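Local coordinates for periplasmic binding protein (Veillonella parvula, PDB 4LJS) that probably captures an iron-siderophore, haem or related metal-chelate ligand outside the membrane and hands it to an ABC-type importer, at residues R46-W51 with D109-W114; R66-M71 with I90-L95; K96-E101 with N120-T125; S102-K107 with T127-R132. All coordinates share one frame; numbering follows the deposited sequence. Where two conformers were deposited one is given.

Contact 1. Residues R46-W51 with D109-W114; sequences RVVAMW and DLLVGW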
loop_
_atom_site.group_PDB
_atom_site.type_symbol
_atom_site.label_atom_id
_atom_site.label_comp_id
_atom_site.label_asym_id
_atom_site.label_seq_id
_atom_site.Cartn_x
_atom_site.Cartn_y
_atom_site.Cartn_z
ATOM N N ARG A 46 -22.529 0.243 -4.233
ATOM C CA ARG A 46 -22.313 1.405 -3.381
ATOM C C ARG A 46 -21.233 1.099 -2.353
ATOM O O ARG A 46 -21.509 0.545 -1.287
ATOM C CB ARG A 46 -23.617 1.796 -2.679
ATOM C CG ARG A 46 -24.713 2.261 -3.629
ATOM C CD ARG A 46 -25.963 2.704 -2.878
ATOM N NE ARG A 46 -25.681 3.839 -2.005
ATOM C CZ ARG A 46 -25.632 5.106 -2.408
ATOM N NH1 ARG A 46 -25.360 6.066 -1.536
ATOM N NH2 ARG A 46 -25.845 5.415 -3.682
ATOM N N VAL A 47 -20.004 1.467 -2.679
ATOM C CA VAL A 47 -18.857 1.088 -1.867
ATOM C C VAL A 47 -18.374 2.254 -1.009
ATOM O O VAL A 47 -18.247 3.383 -1.484
ATOM C CB VAL A 47 -17.708 0.597 -2.765
ATOM C CG1 VAL A 47 -16.507 0.147 -1.924
ATOM C CG2 VAL A 47 -18.200 -0.518 -3.676
ATOM N N VAL A 48 -18.149 1.977 0.269
ATOM C CA VAL A 48 -17.446 2.899 1.143
ATOM C C VAL A 48 -16.033 2.349 1.290
ATOM O O VAL A 48 -15.831 1.203 1.714
ATOM C CB VAL A 48 -18.147 3.048 2.505
ATOM C CG1 VAL A 48 -17.274 3.821 3.486
ATOM C CG2 VAL A 48 -19.507 3.747 2.329
ATOM N N ALA A 49 -15.057 3.149 0.879
ATOM C CA ALA A 49 -13.674 2.693 0.811
ATOM C C ALA A 49 -12.794 3.562 1.702
ATOM O O ALA A 49 -12.696 4.782 1.508
ATOM C CB ALA A 49 -13.180 2.712 -0.633
HETATM N N MSE A 50 -12.168 2.932 2.692
HETATM C CA MSE A 50 -11.318 3.656 3.632
HETATM C C MSE A 50 -9.842 3.433 3.317
HETATM O O MSE A 50 -9.401 2.298 3.163
HETATM C CB MSE A 50 -11.630 3.227 5.074
HETATM C CG MSE A 50 -11.203 4.221 6.147
HETATM SE SE MSE A 50 -12.432 5.732 6.389
HETATM C CE MSE A 50 -13.925 4.901 5.547
ATOM N N TRP A 51 -9.106 4.539 3.211
ATOM C CA TRP A 51 -7.656 4.557 2.990
ATOM C C TRP A 51 -7.235 4.236 1.558
ATOM O O TRP A 51 -7.977 3.596 0.805
ATOM C CB TRP A 51 -6.897 3.706 4.024
ATOM C CG TRP A 51 -7.457 3.869 5.405
ATOM C CD1 TRP A 51 -7.948 2.880 6.217
ATOM C CD2 TRP A 51 -7.639 5.101 6.120
ATOM N NE1 TRP A 51 -8.392 3.417 7.401
ATOM C CE2 TRP A 51 -8.217 4.777 7.367
ATOM C CE3 TRP A 51 -7.356 6.443 5.835
ATOM C CZ2 TRP A 51 -8.531 5.750 8.321
ATOM C CZ3 TRP A 51 -7.664 7.403 6.784
ATOM C CH2 TRP A 51 -8.246 7.051 8.013
ATOM N N ASP A 109 -23.190 -1.130 0.229
ATOM C CA ASP A 109 -23.406 -2.563 0.163
ATOM C C ASP A 109 -22.065 -3.301 0.294
ATOM O O ASP A 109 -22.023 -4.515 0.454
ATOM C CB ASP A 109 -24.219 -2.979 -1.089
ATOM C CG ASP A 109 -23.561 -2.577 -2.403
ATOM O OD1 ASP A 109 -22.422 -2.057 -2.391
ATOM O OD2 ASP A 109 -24.192 -2.799 -3.461
ATOM N N LEU A 110 -20.974 -2.547 0.242
ATOM C CA LEU A 110 -19.653 -3.076 0.563
ATOM C C LEU A 110 -18.830 -1.997 1.245
ATOM O O LEU A 110 -18.786 -0.849 0.782
ATOM C CB LEU A 110 -18.925 -3.581 -0.693
ATOM C CG LEU A 110 -17.433 -3.920 -0.527
ATOM C CD1 LEU A 110 -17.182 -5.096 0.431
ATOM C CD2 LEU A 110 -16.762 -4.179 -1.873
ATOM N N LEU A 111 -18.201 -2.358 2.358
ATOM C CA LEU A 111 -17.234 -1.474 3.002
ATOM C C LEU A 111 -15.863 -2.137 2.953
ATOM O O LEU A 111 -15.718 -3.306 3.323
ATOM C CB LEU A 111 -17.628 -1.144 4.449
ATOM C CG LEU A 111 -19.020 -0.527 4.653
ATOM C CD1 LEU A 111 -20.053 -1.615 4.860
ATOM C CD2 LEU A 111 -19.031 0.464 5.813
ATOM N N VAL A 112 -14.870 -1.396 2.474
ATOM C CA VAL A 112 -13.512 -1.914 2.373
ATOM C C VAL A 112 -12.586 -1.071 3.242
ATOM O O VAL A 112 -12.529 0.154 3.109
ATOM C CB VAL A 112 -13.013 -1.892 0.919
ATOM C CG1 VAL A 112 -11.605 -2.487 0.828
ATOM C CG2 VAL A 112 -13.988 -2.631 0.000
ATOM N N GLY A 113 -11.871 -1.717 4.149
ATOM C CA GLY A 113 -10.979 -0.973 5.017
ATOM C C GLY A 113 -9.934 -1.811 5.718
ATOM O O GLY A 113 -9.505 -2.855 5.221
ATOM N N TRP A 114 -9.529 -1.331 6.886
ATOM C CA TRP A 114 -8.509 -1.973 7.687
ATOM C C TRP A 114 -9.131 -2.612 8.924
ATOM O O TRP A 114 -10.318 -2.412 9.211
ATOM C CB TRP A 114 -7.446 -0.950 8.100
ATOM C CG TRP A 114 -6.639 -0.426 6.958
ATOM C CD1 TRP A 114 -6.857 -0.653 5.630
ATOM C CD2 TRP A 114 -5.469 0.412 7.035
ATOM N NE1 TRP A 114 -5.904 -0.012 4.878
ATOM C CE2 TRP A 114 -5.040 0.647 5.713
ATOM C CE3 TRP A 114 -4.742 0.973 8.093
ATOM C CZ2 TRP A 114 -3.918 1.429 5.417
ATOM C CZ3 TRP A 114 -3.634 1.752 7.800
ATOM C CH2 TRP A 114 -3.232 1.972 6.469
#

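Contact 2. Residues R66-M71 with I90-L95; sequences RIVAGM and IPYKDL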
loop_
_atom_site.group_PDB
_atom_site.type_symbol
_atom_site.label_atom_id
_atom_site.label_comp_id
_atom_site.label_asym_id
_atom_site.label_seq_id
_atom_site.Cartn_x
_atom_site.Cartn_y
_atom_site.Cartn_z
ATOM N N ARG A 66 -18.293 2.905 -8.795
ATOM C CA ARG A 66 -19.083 2.240 -7.761
ATOM C C ARG A 66 -18.774 2.766 -6.357
ATOM O O ARG A 66 -19.495 2.477 -5.403
ATOM C CB ARG A 66 -18.921 0.715 -7.847
ATOM C CG ARG A 66 -19.429 0.158 -9.174
ATOM C CD ARG A 66 -19.283 -1.345 -9.299
ATOM N NE ARG A 66 -19.842 -1.810 -10.569
ATOM C CZ ARG A 66 -21.064 -2.317 -10.708
ATOM N NH1 ARG A 66 -21.852 -2.454 -9.651
ATOM N NH2 ARG A 66 -21.492 -2.706 -11.902
ATOM N N ILE A 67 -17.714 3.561 -6.243
ATOM C CA ILE A 67 -17.332 4.138 -4.961
ATOM C C ILE A 67 -18.190 5.356 -4.595
ATOM O O ILE A 67 -18.199 6.364 -5.307
ATOM C CB ILE A 67 -15.859 4.570 -4.958
ATOM C CG1 ILE A 67 -14.941 3.388 -5.271
ATOM C CG2 ILE A 67 -15.507 5.209 -3.619
ATOM C CD1 ILE A 67 -13.469 3.769 -5.373
ATOM N N VAL A 68 -18.903 5.262 -3.478
ATOM C CA VAL A 68 -19.672 6.390 -2.968
ATOM C C VAL A 68 -18.796 7.259 -2.076
ATOM O O VAL A 68 -18.810 8.490 -2.177
ATOM C CB VAL A 68 -20.926 5.932 -2.199
ATOM C CG1 VAL A 68 -21.607 7.127 -1.520
ATOM C CG2 VAL A 68 -21.893 5.243 -3.148
ATOM N N ALA A 69 -18.018 6.613 -1.212
ATOM C CA ALA A 69 -17.086 7.330 -0.355
ATOM C C ALA A 69 -15.684 6.738 -0.450
ATOM O O ALA A 69 -15.497 5.519 -0.357
ATOM C CB ALA A 69 -17.576 7.339 1.085
ATOM N N GLY A 70 -14.704 7.610 -0.663
ATOM C CA GLY A 70 -13.308 7.213 -0.733
ATOM C C GLY A 70 -12.550 8.167 0.155
ATOM O O GLY A 70 -12.130 9.245 -0.282
HETATM N N MSE A 71 -12.391 7.785 1.417
HETATM C CA MSE A 71 -11.913 8.729 2.420
HETATM C C MSE A 71 -10.513 8.380 2.904
HETATM O O MSE A 71 -10.161 7.210 3.000
HETATM C CB MSE A 71 -12.894 8.781 3.597
HETATM C CG MSE A 71 -14.311 9.169 3.176
HETATM SE SE MSE A 71 -15.644 9.073 4.610
HETATM C CE MSE A 71 -16.176 7.228 4.347
ATOM N N ILE A 90 -15.390 10.821 -7.052
ATOM C CA ILE A 90 -15.916 10.238 -5.820
ATOM C C ILE A 90 -16.639 11.304 -5.004
ATOM O O ILE A 90 -16.048 12.322 -4.645
ATOM C CB ILE A 90 -14.799 9.581 -4.992
ATOM C CG1 ILE A 90 -14.172 8.425 -5.786
ATOM C CG2 ILE A 90 -15.329 9.066 -3.651
ATOM C CD1 ILE A 90 -12.893 7.896 -5.155
ATOM N N PRO A 91 -17.941 11.086 -4.747
ATOM C CA PRO A 91 -18.806 12.017 -4.012
ATOM C C PRO A 91 -18.293 12.403 -2.611
ATOM O O PRO A 91 -18.230 13.591 -2.308
ATOM C CB PRO A 91 -20.127 11.250 -3.908
ATOM C CG PRO A 91 -20.124 10.347 -5.097
ATOM C CD PRO A 91 -18.693 9.928 -5.265
ATOM N N TYR A 92 -17.940 11.432 -1.773
ATOM C CA TYR A 92 -17.513 11.741 -0.405
ATOM C C TYR A 92 -16.046 11.403 -0.195
ATOM O O TYR A 92 -15.654 10.244 -0.319
ATOM C CB TYR A 92 -18.347 10.965 0.621
ATOM C CG TYR A 92 -19.832 11.279 0.648
ATOM C CD1 TYR A 92 -20.330 12.325 1.422
ATOM C CD2 TYR A 92 -20.737 10.512 -0.078
ATOM C CE1 TYR A 92 -21.708 12.614 1.459
ATOM C CE2 TYR A 92 -22.109 10.788 -0.052
ATOM C CZ TYR A 92 -22.590 11.836 0.721
ATOM O OH TYR A 92 -23.947 12.098 0.750
ATOM N N LYS A 93 -15.243 12.405 0.150
ATOM C CA LYS A 93 -13.806 12.212 0.376
ATOM C C LYS A 93 -13.349 12.635 1.774
ATOM O O LYS A 93 -12.359 12.121 2.285
ATOM C CB LYS A 93 -12.987 13.021 -0.635
ATOM C CG LYS A 93 -13.042 12.562 -2.079
ATOM C CD LYS A 93 -12.397 13.635 -2.959
ATOM C CE LYS A 93 -12.476 13.298 -4.436
ATOM N NZ LYS A 93 -13.832 13.551 -5.004
ATOM N N ASP A 94 -14.037 13.604 2.365
ATOM C CA ASP A 94 -13.589 14.221 3.612
ATOM C C ASP A 94 -13.732 13.285 4.819
ATOM O O ASP A 94 -14.788 12.666 5.012
ATOM C CB ASP A 94 -14.374 15.507 3.860
ATOM C CG ASP A 94 -13.684 16.433 4.833
ATOM O OD1 ASP A 94 -13.606 16.089 6.032
ATOM O OD2 ASP A 94 -13.235 17.519 4.403
ATOM N N LEU A 95 -12.676 13.207 5.633
ATOM C CA LEU A 95 -12.655 12.337 6.817
ATOM C C LEU A 95 -13.716 12.675 7.860
ATOM O O LEU A 95 -13.979 11.873 8.754
ATOM C CB LEU A 95 -11.278 12.346 7.487
ATOM C CG LEU A 95 -10.223 11.496 6.782
ATOM C CD1 LEU A 95 -8.846 11.750 7.394
ATOM C CD2 LEU A 95 -10.604 10.015 6.861
#

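Contact 3. Residues K96-E101 with N120-T125; sequences KYANLE and NKMLQT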
loop_
_atom_site.group_PDB
_atom_site.type_symbol
_atom_site.label_atom_id
_atom_site.label_comp_id
_atom_site.label_asym_id
_atom_site.label_seq_id
_atom_site.Cartn_x
_atom_site.Cartn_y
_atom_site.Cartn_z
ATOM N N LYS A 96 -14.318 13.856 7.762
ATOM C CA LYS A 96 -15.403 14.193 8.678
ATOM C C LYS A 96 -16.642 13.344 8.387
ATOM O O LYS A 96 -17.590 13.355 9.164
ATOM C CB LYS A 96 -15.726 15.694 8.671
ATOM C CG LYS A 96 -16.545 16.189 7.485
ATOM C CD LYS A 96 -16.469 17.714 7.386
ATOM C CE LYS A 96 -17.563 18.280 6.495
ATOM N NZ LYS A 96 -17.703 17.525 5.222
ATOM N N TYR A 97 -16.615 12.588 7.289
ATOM C CA TYR A 97 -17.693 11.642 6.984
ATOM C C TYR A 97 -17.378 10.229 7.466
ATOM O O TYR A 97 -18.224 9.338 7.371
ATOM C CB TYR A 97 -18.007 11.607 5.482
ATOM C CG TYR A 97 -18.577 12.894 4.934
ATOM C CD1 TYR A 97 -19.864 13.306 5.266
ATOM C CD2 TYR A 97 -17.830 13.695 4.073
ATOM C CE1 TYR A 97 -20.392 14.492 4.762
ATOM C CE2 TYR A 97 -18.349 14.881 3.560
ATOM C CZ TYR A 97 -19.626 15.272 3.906
ATOM O OH TYR A 97 -20.134 16.445 3.399
ATOM N N ALA A 98 -16.168 10.028 7.983
ATOM C CA ALA A 98 -15.741 8.708 8.433
ATOM C C ALA A 98 -16.236 8.457 9.847
ATOM O O ALA A 98 -15.454 8.348 10.786
ATOM C CB ALA A 98 -14.201 8.554 8.349
ATOM N N ASN A 99 -17.552 8.391 9.991
ATOM C CA ASN A 99 -18.171 8.062 11.264
ATOM C C ASN A 99 -19.403 7.239 10.952
ATOM O O ASN A 99 -19.892 7.249 9.815
ATOM C CB ASN A 99 -18.547 9.318 12.043
ATOM C CG ASN A 99 -19.500 10.200 11.279
ATOM O OD1 ASN A 99 -20.692 9.915 11.205
ATOM N ND2 ASN A 99 -18.978 11.267 10.684
ATOM N N LEU A 100 -19.903 6.526 11.953
ATOM C CA LEU A 100 -20.956 5.556 11.717
ATOM C C LEU A 100 -22.231 6.211 11.176
ATOM O O LEU A 100 -22.880 5.679 10.271
ATOM C CB LEU A 100 -21.227 4.736 12.986
ATOM C CG LEU A 100 -22.356 3.698 12.919
ATOM C CD1 LEU A 100 -22.102 2.636 11.838
ATOM C CD2 LEU A 100 -22.573 3.049 14.282
ATOM N N GLU A 101 -22.572 7.375 11.714
ATOM C CA GLU A 101 -23.822 8.027 11.345
ATOM C C GLU A 101 -23.834 8.441 9.865
ATOM O O GLU A 101 -24.819 8.213 9.165
ATOM C CB GLU A 101 -24.102 9.219 12.264
ATOM C CG GLU A 101 -25.526 9.285 12.730
ATOM C CD GLU A 101 -25.774 10.385 13.751
ATOM O OE1 GLU A 101 -25.612 10.120 14.967
ATOM O OE2 GLU A 101 -26.147 11.505 13.334
ATOM N N ASN A 120 -16.738 -1.093 17.011
ATOM C CA ASN A 120 -17.757 -0.158 17.484
ATOM C C ASN A 120 -17.187 1.222 17.808
ATOM O O ASN A 120 -17.927 2.159 18.089
ATOM C CB ASN A 120 -18.493 -0.733 18.695
ATOM C CG ASN A 120 -17.635 -0.747 19.951
ATOM O OD1 ASN A 120 -16.404 -0.738 19.886
ATOM N ND2 ASN A 120 -18.289 -0.778 21.105
ATOM N N LYS A 121 -15.864 1.334 17.779
ATOM C CA LYS A 121 -15.200 2.616 17.925
ATOM C C LYS A 121 -15.218 3.375 16.591
ATOM O O LYS A 121 -14.923 4.570 16.537
ATOM C CB LYS A 121 -13.756 2.394 18.374
ATOM C CG LYS A 121 -13.579 1.852 19.801
ATOM C CD LYS A 121 -12.136 1.355 20.018
ATOM C CE LYS A 121 -11.448 2.010 21.217
ATOM N NZ LYS A 121 -12.017 1.598 22.541
HETATM N N MSE A 122 -15.560 2.674 15.512
HETATM C CA MSE A 122 -15.469 3.245 14.173
HETATM C C MSE A 122 -16.711 2.929 13.335
HETATM O O MSE A 122 -17.812 3.341 13.675
HETATM C CB MSE A 122 -14.206 2.739 13.458
HETATM C CG MSE A 122 -13.266 3.836 12.981
HETATM SE SE MSE A 122 -14.159 5.340 12.084
HETATM C CE MSE A 122 -12.648 6.571 12.074
ATOM N N LEU A 123 -16.532 2.175 12.254
ATOM C CA LEU A 123 -17.625 1.924 11.320
ATOM C C LEU A 123 -18.381 0.616 11.566
ATOM O O LEU A 123 -19.144 0.175 10.704
ATOM C CB LEU A 123 -17.121 1.979 9.873
ATOM C CG LEU A 123 -16.410 3.274 9.481
ATOM C CD1 LEU A 123 -16.181 3.317 7.969
ATOM C CD2 LEU A 123 -17.201 4.505 9.969
ATOM N N GLN A 124 -18.170 -0.010 12.709
ATOM C CA GLN A 124 -18.863 -1.231 13.117
ATOM C C GLN A 124 -18.455 -2.501 12.426
ATOM O O GLN A 124 -17.862 -2.463 11.407
ATOM C CB GLN A 124 -20.370 -1.066 13.053
ATOM C CG GLN A 124 -20.962 -0.456 14.295
ATOM C CD GLN A 124 -21.081 -1.414 15.460
ATOM O OE1 GLN A 124 -21.439 -1.021 16.540
ATOM N NE2 GLN A 124 -20.801 -2.656 15.234
ATOM N N THR A 125 -18.817 -3.630 13.003
ATOM C CA THR A 125 -18.327 -4.952 12.592
ATOM C C THR A 125 -18.974 -5.542 11.326
ATOM O O THR A 125 -20.034 -5.083 10.895
ATOM C CB THR A 125 -18.582 -5.959 13.722
ATOM O OG1 THR A 125 -19.995 -6.077 13.926
ATOM C CG2 THR A 125 -17.899 -5.502 15.015
HETATM O O HOH W 1 -18.395 6.469 14.441
#

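Contact 4. Residues S102-K107 with T127-R132; sequences SVLMMK and TFWQAR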
loop_
_atom_site.group_PDB
_atom_site.type_symbol
_atom_site.label_atom_id
_atom_site.label_comp_id
_atom_site.label_asym_id
_atom_site.label_seq_id
_atom_site.Cartn_x
_atom_site.Cartn_y
_atom_site.Cartn_z
ATOM N N SER A 102 -22.736 9.020 9.387
ATOM C CA SER A 102 -22.625 9.404 7.969
ATOM C C SER A 102 -22.618 8.187 7.035
ATOM O O SER A 102 -23.257 8.195 5.985
ATOM C CB SER A 102 -21.356 10.230 7.715
ATOM O OG SER A 102 -21.266 11.326 8.605
ATOM N N VAL A 103 -21.878 7.150 7.412
ATOM C CA VAL A 103 -21.808 5.943 6.586
ATOM C C VAL A 103 -23.146 5.186 6.520
ATOM O O VAL A 103 -23.498 4.644 5.473
ATOM C CB VAL A 103 -20.653 5.035 7.011
ATOM C CG1 VAL A 103 -20.689 3.717 6.246
ATOM C CG2 VAL A 103 -19.325 5.747 6.759
ATOM N N LEU A 104 -23.900 5.176 7.620
ATOM C CA LEU A 104 -25.255 4.633 7.601
ATOM C C LEU A 104 -26.121 5.344 6.549
ATOM O O LEU A 104 -26.834 4.696 5.788
ATOM C CB LEU A 104 -25.905 4.722 8.991
ATOM C CG LEU A 104 -25.461 3.652 10.007
ATOM C CD1 LEU A 104 -25.920 3.991 11.427
ATOM C CD2 LEU A 104 -25.958 2.271 9.601
HETATM N N MSE A 105 -26.036 6.672 6.516
HETATM C CA MSE A 105 -26.803 7.489 5.575
HETATM C C MSE A 105 -26.486 7.141 4.121
HETATM O O MSE A 105 -27.354 7.220 3.251
HETATM C CB MSE A 105 -26.554 8.984 5.833
HETATM C CG MSE A 105 -27.097 9.936 4.760
HETATM SE SE MSE A 105 -25.857 10.303 3.277
HETATM C CE MSE A 105 -24.397 11.109 4.303
HETATM N N MSE A 106 -25.238 6.753 3.872
HETATM C CA MSE A 106 -24.774 6.435 2.528
HETATM C C MSE A 106 -25.297 5.095 2.031
HETATM O O MSE A 106 -25.316 4.848 0.825
HETATM C CB MSE A 106 -23.247 6.394 2.506
HETATM C CG MSE A 106 -22.594 7.730 2.695
HETATM SE SE MSE A 106 -20.667 7.540 2.853
HETATM C CE MSE A 106 -20.314 9.320 3.581
ATOM N N LYS A 107 -25.672 4.226 2.970
ATOM C CA LYS A 107 -26.186 2.891 2.662
ATOM C C LYS A 107 -25.258 2.099 1.746
ATOM O O LYS A 107 -25.615 1.789 0.606
ATOM C CB LYS A 107 -27.596 2.975 2.052
ATOM C CG LYS A 107 -28.637 3.504 3.017
ATOM C CD LYS A 107 -30.043 3.440 2.438
ATOM C CE LYS A 107 -30.501 2.005 2.234
ATOM N NZ LYS A 107 -31.985 1.942 2.092
ATOM N N THR A 127 -20.475 -8.338 11.190
ATOM C CA THR A 127 -21.748 -8.863 11.672
ATOM C C THR A 127 -22.843 -7.792 11.660
ATOM O O THR A 127 -23.991 -8.063 11.305
ATOM C CB THR A 127 -21.591 -9.457 13.084
ATOM O OG1 THR A 127 -20.822 -10.665 12.999
ATOM C CG2 THR A 127 -22.949 -9.781 13.699
ATOM N N PHE A 128 -22.475 -6.574 12.038
ATOM C CA PHE A 128 -23.402 -5.455 12.030
ATOM C C PHE A 128 -23.888 -5.178 10.611
ATOM O O PHE A 128 -25.087 -5.042 10.369
ATOM C CB PHE A 128 -22.719 -4.217 12.618
ATOM C CG PHE A 128 -23.528 -2.960 12.507
ATOM C CD1 PHE A 128 -23.417 -2.141 11.389
ATOM C CD2 PHE A 128 -24.379 -2.576 13.531
ATOM C CE1 PHE A 128 -24.161 -0.966 11.288
ATOM C CE2 PHE A 128 -25.124 -1.403 13.433
ATOM C CZ PHE A 128 -25.007 -0.596 12.304
ATOM N N TRP A 129 -22.948 -5.101 9.678
ATOM C CA TRP A 129 -23.263 -4.769 8.295
ATOM C C TRP A 129 -23.971 -5.897 7.559
ATOM O O TRP A 129 -24.785 -5.649 6.669
ATOM C CB TRP A 129 -21.995 -4.344 7.549
ATOM C CG TRP A 129 -21.538 -2.997 7.994
ATOM C CD1 TRP A 129 -20.434 -2.708 8.744
ATOM C CD2 TRP A 129 -22.202 -1.749 7.754
ATOM N NE1 TRP A 129 -20.364 -1.354 8.979
ATOM C CE2 TRP A 129 -21.436 -0.741 8.379
ATOM C CE3 TRP A 129 -23.368 -1.385 7.065
ATOM C CZ2 TRP A 129 -21.794 0.607 8.337
ATOM C CZ3 TRP A 129 -23.729 -0.045 7.022
ATOM C CH2 TRP A 129 -22.939 0.939 7.654
ATOM N N GLN A 130 -23.667 -7.135 7.933
ATOM C CA GLN A 130 -24.308 -8.278 7.302
ATOM C C GLN A 130 -25.797 -8.306 7.643
ATOM O O GLN A 130 -26.614 -8.819 6.880
ATOM C CB GLN A 130 -23.605 -9.584 7.681
ATOM C CG GLN A 130 -22.308 -9.803 6.896
ATOM C CD GLN A 130 -21.409 -10.872 7.496
ATOM O OE1 GLN A 130 -21.701 -11.420 8.557
ATOM N NE2 GLN A 130 -20.307 -11.170 6.815
ATOM N N ALA A 131 -26.149 -7.724 8.783
ATOM C CA ALA A 131 -27.547 -7.635 9.170
ATOM C C ALA A 131 -28.238 -6.533 8.367
ATOM O O ALA A 131 -29.464 -6.485 8.284
ATOM C CB ALA A 131 -27.663 -7.367 10.659
ATOM N N ARG A 132 -27.438 -5.645 7.781
ATOM C CA ARG A 132 -27.959 -4.577 6.938
ATOM C C ARG A 132 -27.793 -4.932 5.463
ATOM O O ARG A 132 -27.877 -4.065 4.598
ATOM C CB ARG A 132 -27.256 -3.253 7.261
ATOM C CG ARG A 132 -27.313 -2.891 8.743
ATOM C CD ARG A 132 -26.796 -1.479 9.036
ATOM N NE ARG A 132 -27.598 -0.410 8.424
ATOM C CZ ARG A 132 -28.806 -0.030 8.840
ATOM N NH1 ARG A 132 -29.388 -0.640 9.868
ATOM N NH2 ARG A 132 -29.448 0.961 8.219
HETATM O O HOH W 2 -27.126 1.314 6.317
#

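Contact 1. Residues R46-W51 with D109-W114
One face of the Trp114 indole carries CD1 of Trp51, set off toward the rim and 3.6 Å from Trp114 CD2. The two five-membered rings form an edge-to-face pair, centroids 4.5 Å apart and planes at 51°, with Trp51 giving the edge. Trp51 itself has Met50 CG against one face. Asn53 accepts a hydrogen bond from Trp114 NE1, and a bound glycerol lies beside the same side chain. With a serine at Trp114, the Trp51 edge is likely to lose its aromatic face and Asn53 this donor. Behind the tryptophans, strands 47-50 and 110-113 run parallel. Val48 N bonds to Leu110 O, Val112 N to Val48 O at 2.9 Å, and Met50 N to Val112 O at 2.8 Å. Val47, Ala49, Leu110 and Val112 line one side of the sheet, Val48 and Leu111 the other. At the opposite end Asp109, its CG lodged between backbone N and carbonyl carbon (chi1 59°), brings OD1 within 2.9 Å of Arg46 N, which meets the carboxylate from above its plane; OD2 takes Glu45 N. Backbone N-H groups thus hold this carboxylate, while the Arg46 guanidinium turns to Met106 O and pairs with Glu9.

Contact 2. Residues R66-M71 with I90-L95
Gly70 N donates to Tyr92 O at 2.8 Å, approaching almost in line with the carbonyl bond, and Tyr92 N returns a bond to Val68 O, 3.1 Å away. The same Val68 O lies at the edge of the Tyr92 ring, in its plane, and touches Pro91 CD at 3.4 Å. Val68 CG1, trans to the main-chain nitrogen (chi1 172°), runs beside the ring and meets Tyr92 CD2 at 3.8 Å, while the CB atoms of Ala69 and Tyr92 abut. Ile90 sets CG2 against Gly70 N and, at 3.9 Å, against Ile67 CG2. Cutting Ile90 back to an alanine is likely to open a gap beside Ile67 and the Gly70 backbone. Met71 lays CB and CG along Lys93 O, and Leu95 CD2 reaches Met71 CB. Lys93 NZ turns back to Ile90 O, 2.6 Å away, and the same side chain makes a cation-pi contact with Tyr87. A single beta bridge, Ala69 with Tyr92, therefore fastens an irregular segment to strand 67-71, the outermost strand on this flank of the parallel sheet in an alpha/beta lobe of the periplasmic binding protein fold.

Contact 3. Residues K96-E101 with N120-T125
Leu100 meets the loop 120-125 where helix 100-106 begins, a helix that leads into strand 110-113 of the parallel sheet in the alpha/beta lobe. From CB outward, the side chain first touches Met122 O, at 3.8 Å. CG, pointing directly away from the backbone N (chi1 178°), carries the two methyls on to Leu123 and Gln124: CD1 reaches Leu123 O at 4.0 Å and Gln124 CG, and CD2 comes to 3.9 Å from Gln124 CG. The Leu100 and Gln124 chains slant across each other, and Trp129 touches both from helix 126-130. Leu123 comes from the other segment, its CD2 lying on the backbone at the helix start, 3.6 Å from Asn99 C. Asn99 is the N-cap, with OD1 accepting from Ser102 N, so the methyl of Leu123 packs against a capped turn. Ala98, just before it, is the centre of an inverse gamma turn. Its carbonyl oxygen faces the selenomethionine Met122, where SE lies at 3.5 Å and CE nearly as close; the bend at chi2 (-45°) brings this chain back over Ala98 although its CB starts off away from segment 96-101. Direct contacts are thus van der Waals in kind, and the polar link is made by one water, which accepts from Leu100 N at 2.9 Å and donates to Met122 O at 3.3 Å.

Contact 4. Residues S102-K107 with T127-R132
Val103 reaches Trp129 with CG1, which touches the far corner of the six-membered ring, 3.8 Å from Trp129 CH2 and only slightly farther from CZ2. The two side chains cross at about a right angle. Val103 also packs on Val48 of the central strand, so it faces the sheet as well as the neighbouring helix. Leu104 comes next and buries the most surface of any residue here; its close side-chain contacts are made by CD2. That methyl sits 3.8 Å from Trp129 CH2, at the edge of the Phe128 ring and 4.1 Å from its CZ, and over one face of the Arg132 guanidinium, 3.4 Å from NE. Phe128 CD1 lies above the centre of the Trp129 ring, so the leucine methyl meets two aromatic side chains that also pack on each other. Helices 100-106 and 126-130 flank strand 110-113 in the chain and lie on the same side of the parallel sheet, in the alternating strand-helix order of this fold; Trp129 reaches across from helix 126-130, and its NE1 donates to Leu123 O. The backbone of Leu104 also takes part: a water accepts from Arg132 NE at 2.8 Å, lying at the guanidinium edge, and donates weakly to Leu104 O. Beyond it, Lys107 leaves the helix with positive phi, and its backbone N bonds to Leu104 O at 3.1 Å.

Overall arrangement
Contact 1 forms the middle of the four-stranded parallel sheet, and contact 2 adds the neighbouring strand 67-71 with its loop; their centres are about 9 Å apart, and Ala49 N lies 2.7 Å from Ala69 O. Contacts 3 and 4 share helix 100-106, with centres about 10 Å apart. Met50 joins contact 1 to contact 3 through Leu123 and Ala98, while Leu111 packs on Trp129 and Val103 of contact 4. Met106 reaches back to Tyr92 and Ala69 of contact 2. The glycerol, about 3 Å from the Trp114 side chain at contact 1, is probably from the crystallisation liquor, though it may mark a pocket.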